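Local coordinates for protein trans-4-hydroxy-L-proline dehydratase (Clostridioides difficile 70-100-2010, PDB 6VXC) that uses a glycyl radical to dehydrate trans-4-hydroxy-L-proline to (S)-1-pyrroline-5-carboxylate in the anaerobic breakdown of hydroxyproline, at residues 192-203 / 221-232. Numbering follows the deposited sequence.
Sequences FLDLKKDIEARL and LEAMAIACDAMV
Ile199 and Cys228 interlock as reciprocal knobs into holes where segments 192-203 and 221-232 of two successive helices pack as an antiparallel hairpin, the segment axes 8.9 Å apart at a crossing angle of -163°. The hairpin lies in the PFL-like part of this glycyl radical enzyme, away from the active site; the centre of the contact is about 29 Å from the centre of the chain. Ile199 drops among Leu221, Met224, Ala225 and Cys228, and its two branches divide the work: CD1 reaches Met224 CB at 3.5 Å, whereas CG2, anti to the backbone N, presses on Leu221 O. In return Cys228 fills the hole formed by Phe192, Leu195, Lys196 and Ile199, its SG lying 3.7 Å from Ile199 CD1. Farther along, Leu203 and Leu221 lie alongside one another, pointing opposite ways, with Leu203 CD2 3.6 Å from Leu221 CB. Thr546 of helix 542-546 touches Phe192 and Met224, and Ile552 of helix 551-554 touches Leu195, Ile199 and Met224.

Met231 covers one face of the Phe192 ring: CG makes a CH-pi contact 3.7 Å from the ring centroid, almost on its normal, and SD adds a longer-range Met-aromatic contact above the same face. Cys228 SG lies at the ring edge.

One salt bridge spans the helices on a partly exposed flank. The fully extended Lys196 chain (chi1 -172°) carries NZ to Asp229, where it meets the syn lone pair of OD1 at 2.8 Å.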
# COMPACT_ATOMS: atom_id res chain seq x y z
N PHE A 192 -1.22 25.21 10.07
CA PHE A 192 -0.05 24.85 10.87
C PHE A 192 0.34 25.93 11.87
O PHE A 192 1.02 25.61 12.85
CB PHE A 192 1.11 24.49 9.95
CG PHE A 192 0.95 23.12 9.36
CD1 PHE A 192 1.38 22.00 10.05
CD2 PHE A 192 0.30 22.94 8.14
CE1 PHE A 192 1.20 20.71 9.53
CE2 PHE A 192 0.12 21.65 7.61
CZ PHE A 192 0.56 20.55 8.30
N LEU A 193 -0.09 27.18 11.67
CA LEU A 193 0.05 28.17 12.73
C LEU A 193 -0.85 27.83 13.91
O LEU A 193 -0.45 28.02 15.06
CB LEU A 193 -0.27 29.57 12.21
CG LEU A 193 0.71 30.13 11.21
CD1 LEU A 193 0.16 31.42 10.65
CD2 LEU A 193 2.08 30.34 11.87
N ASP A 194 -2.06 27.32 13.64
CA ASP A 194 -2.94 26.86 14.72
C ASP A 194 -2.32 25.70 15.48
O ASP A 194 -2.37 25.64 16.72
CB ASP A 194 -4.29 26.42 14.17
CG ASP A 194 -5.09 27.55 13.55
OD1 ASP A 194 -5.06 28.68 14.09
OD2 ASP A 194 -5.76 27.28 12.53
N LEU A 195 -1.81 24.70 14.75
CA LEU A 195 -1.22 23.54 15.41
C LEU A 195 -0.02 23.97 16.24
O LEU A 195 0.16 23.50 17.37
CB LEU A 195 -0.82 22.49 14.37
CG LEU A 195 -1.99 21.85 13.59
CD1 LEU A 195 -1.52 21.06 12.37
CD2 LEU A 195 -2.78 20.94 14.50
N LYS A 196 0.76 24.92 15.73
CA LYS A 196 1.90 25.40 16.51
C LYS A 196 1.45 26.02 17.83
O LYS A 196 2.05 25.78 18.87
CB LYS A 196 2.73 26.39 15.70
CG LYS A 196 4.02 26.75 16.41
CD LYS A 196 4.87 27.71 15.62
CE LYS A 196 6.08 28.14 16.45
NZ LYS A 196 6.93 29.09 15.70
N LYS A 197 0.36 26.80 17.81
CA LYS A 197 -0.16 27.34 19.06
C LYS A 197 -0.59 26.22 20.00
O LYS A 197 -0.41 26.32 21.21
CB LYS A 197 -1.34 28.28 18.78
CG LYS A 197 -0.92 29.58 18.15
CD LYS A 197 -2.09 30.53 17.97
CE LYS A 197 -1.61 31.94 17.67
NZ LYS A 197 -2.72 32.80 17.18
N ASP A 198 -1.22 25.18 19.45
CA ASP A 198 -1.55 24.02 20.27
C ASP A 198 -0.30 23.40 20.88
O ASP A 198 -0.31 22.99 22.05
CB ASP A 198 -2.29 22.96 19.43
CG ASP A 198 -3.67 23.42 18.97
OD1 ASP A 198 -4.23 24.39 19.52
OD2 ASP A 198 -4.21 22.78 18.05
N ILE A 199 0.78 23.30 20.10
CA ILE A 199 2.00 22.68 20.60
C ILE A 199 2.64 23.55 21.68
O ILE A 199 3.07 23.06 22.73
CB ILE A 199 2.96 22.42 19.42
CG1 ILE A 199 2.40 21.29 18.52
CG2 ILE A 199 4.39 22.14 19.93
CD1 ILE A 199 2.94 21.30 17.10
N GLU A 200 2.68 24.86 21.46
CA GLU A 200 3.24 25.76 22.46
C GLU A 200 2.44 25.71 23.76
O GLU A 200 3.01 25.78 24.85
CB GLU A 200 3.29 27.18 21.90
CG GLU A 200 4.37 27.32 20.83
CD GLU A 200 4.34 28.63 20.06
OE1 GLU A 200 3.29 29.31 20.06
OE2 GLU A 200 5.38 28.98 19.48
N ALA A 201 1.12 25.56 23.66
CA ALA A 201 0.31 25.39 24.86
C ALA A 201 0.69 24.12 25.61
O ALA A 201 0.79 24.12 26.85
CB ALA A 201 -1.17 25.38 24.50
N ARG A 202 0.91 23.01 24.89
CA ARG A 202 1.34 21.78 25.54
C ARG A 202 2.70 21.95 26.20
O ARG A 202 2.91 21.50 27.33
CB ARG A 202 1.40 20.63 24.52
CG ARG A 202 0.06 20.01 24.17
CD ARG A 202 -0.57 19.23 25.33
NE ARG A 202 0.14 17.98 25.63
CZ ARG A 202 0.70 17.69 26.81
NH1 ARG A 202 0.64 18.54 27.81
NH2 ARG A 202 1.33 16.54 26.97
N LEU A 203 3.64 22.59 25.51
CA LEU A 203 4.97 22.80 26.08
C LEU A 203 4.90 23.57 27.40
O LEU A 203 5.64 23.28 28.34
CB LEU A 203 5.88 23.51 25.08
CG LEU A 203 6.47 22.62 23.98
CD1 LEU A 203 7.10 23.43 22.85
CD2 LEU A 203 7.48 21.65 24.58
N LEU A 221 7.62 17.54 21.16
CA LEU A 221 6.80 18.73 20.91
C LEU A 221 7.63 19.85 20.27
O LEU A 221 7.16 20.54 19.36
CB LEU A 221 6.16 19.20 22.22
CG LEU A 221 5.05 18.28 22.73
CD1 LEU A 221 4.81 18.47 24.20
CD2 LEU A 221 3.74 18.51 21.96
N GLU A 222 8.86 20.05 20.74
CA GLU A 222 9.74 21.03 20.10
C GLU A 222 9.95 20.70 18.63
O GLU A 222 9.97 21.60 17.78
CB GLU A 222 11.09 21.12 20.81
CG GLU A 222 11.08 21.83 22.13
CD GLU A 222 12.47 21.96 22.77
OE1 GLU A 222 12.63 22.84 23.64
OE2 GLU A 222 13.41 21.21 22.40
N ALA A 223 10.15 19.42 18.31
CA ALA A 223 10.30 19.04 16.91
C ALA A 223 9.04 19.34 16.11
O ALA A 223 9.11 19.81 14.97
CB ALA A 223 10.69 17.57 16.81
N MET A 224 7.87 19.05 16.69
CA MET A 224 6.62 19.32 15.98
C MET A 224 6.47 20.80 15.67
O MET A 224 5.99 21.17 14.59
CB MET A 224 5.43 18.82 16.80
CG MET A 224 5.32 17.31 16.86
SD MET A 224 3.91 16.80 17.85
CE MET A 224 4.65 15.53 18.85
N ALA A 225 6.88 21.67 16.60
CA ALA A 225 6.80 23.11 16.38
C ALA A 225 7.68 23.55 15.22
O ALA A 225 7.30 24.40 14.41
CB ALA A 225 7.18 23.86 17.66
N ILE A 226 8.88 22.98 15.13
CA ILE A 226 9.76 23.29 14.01
C ILE A 226 9.15 22.80 12.70
O ILE A 226 9.26 23.47 11.67
CB ILE A 226 11.16 22.70 14.27
CG1 ILE A 226 11.83 23.44 15.46
CG2 ILE A 226 11.99 22.77 13.01
CD1 ILE A 226 13.04 22.72 16.04
N ALA A 227 8.52 21.63 12.72
CA ALA A 227 7.85 21.14 11.51
C ALA A 227 6.74 22.09 11.06
O ALA A 227 6.54 22.29 9.86
CB ALA A 227 7.30 19.73 11.76
N CYS A 228 5.99 22.66 12.01
CA CYS A 228 4.96 23.65 11.66
C CYS A 228 5.57 24.85 10.95
O CYS A 228 5.04 25.31 9.93
CB CYS A 228 4.20 24.11 12.91
SG CYS A 228 3.14 22.90 13.72
N ASP A 229 6.66 25.39 11.50
CA ASP A 229 7.35 26.50 10.85
C ASP A 229 7.75 26.15 9.43
O ASP A 229 7.72 27.00 8.53
CB ASP A 229 8.59 26.92 11.64
CG ASP A 229 8.27 27.55 12.97
OD1 ASP A 229 7.18 28.14 13.11
OD2 ASP A 229 9.12 27.46 13.88
N ALA A 230 8.21 24.91 9.21
CA ALA A 230 8.59 24.51 7.87
C ALA A 230 7.40 24.57 6.91
O ALA A 230 7.53 25.02 5.77
CB ALA A 230 9.21 23.11 7.90
N MET A 231 6.23 24.12 7.36
CA MET A 231 5.07 24.18 6.46
C MET A 231 4.70 25.62 6.14
O MET A 231 4.35 25.94 5.00
CB MET A 231 3.88 23.42 7.07
CG MET A 231 4.12 21.91 7.20
SD MET A 231 4.49 21.10 5.63
CE MET A 231 2.94 21.24 4.77
N VAL A 232 4.80 26.51 7.13
CA VAL A 232 4.54 27.93 6.88
C VAL A 232 5.48 28.46 5.80
O VAL A 232 5.05 29.18 4.89
CB VAL A 232 4.64 28.73 8.19
CG1 VAL A 232 4.57 30.23 7.92
CG2 VAL A 232 3.51 28.32 9.12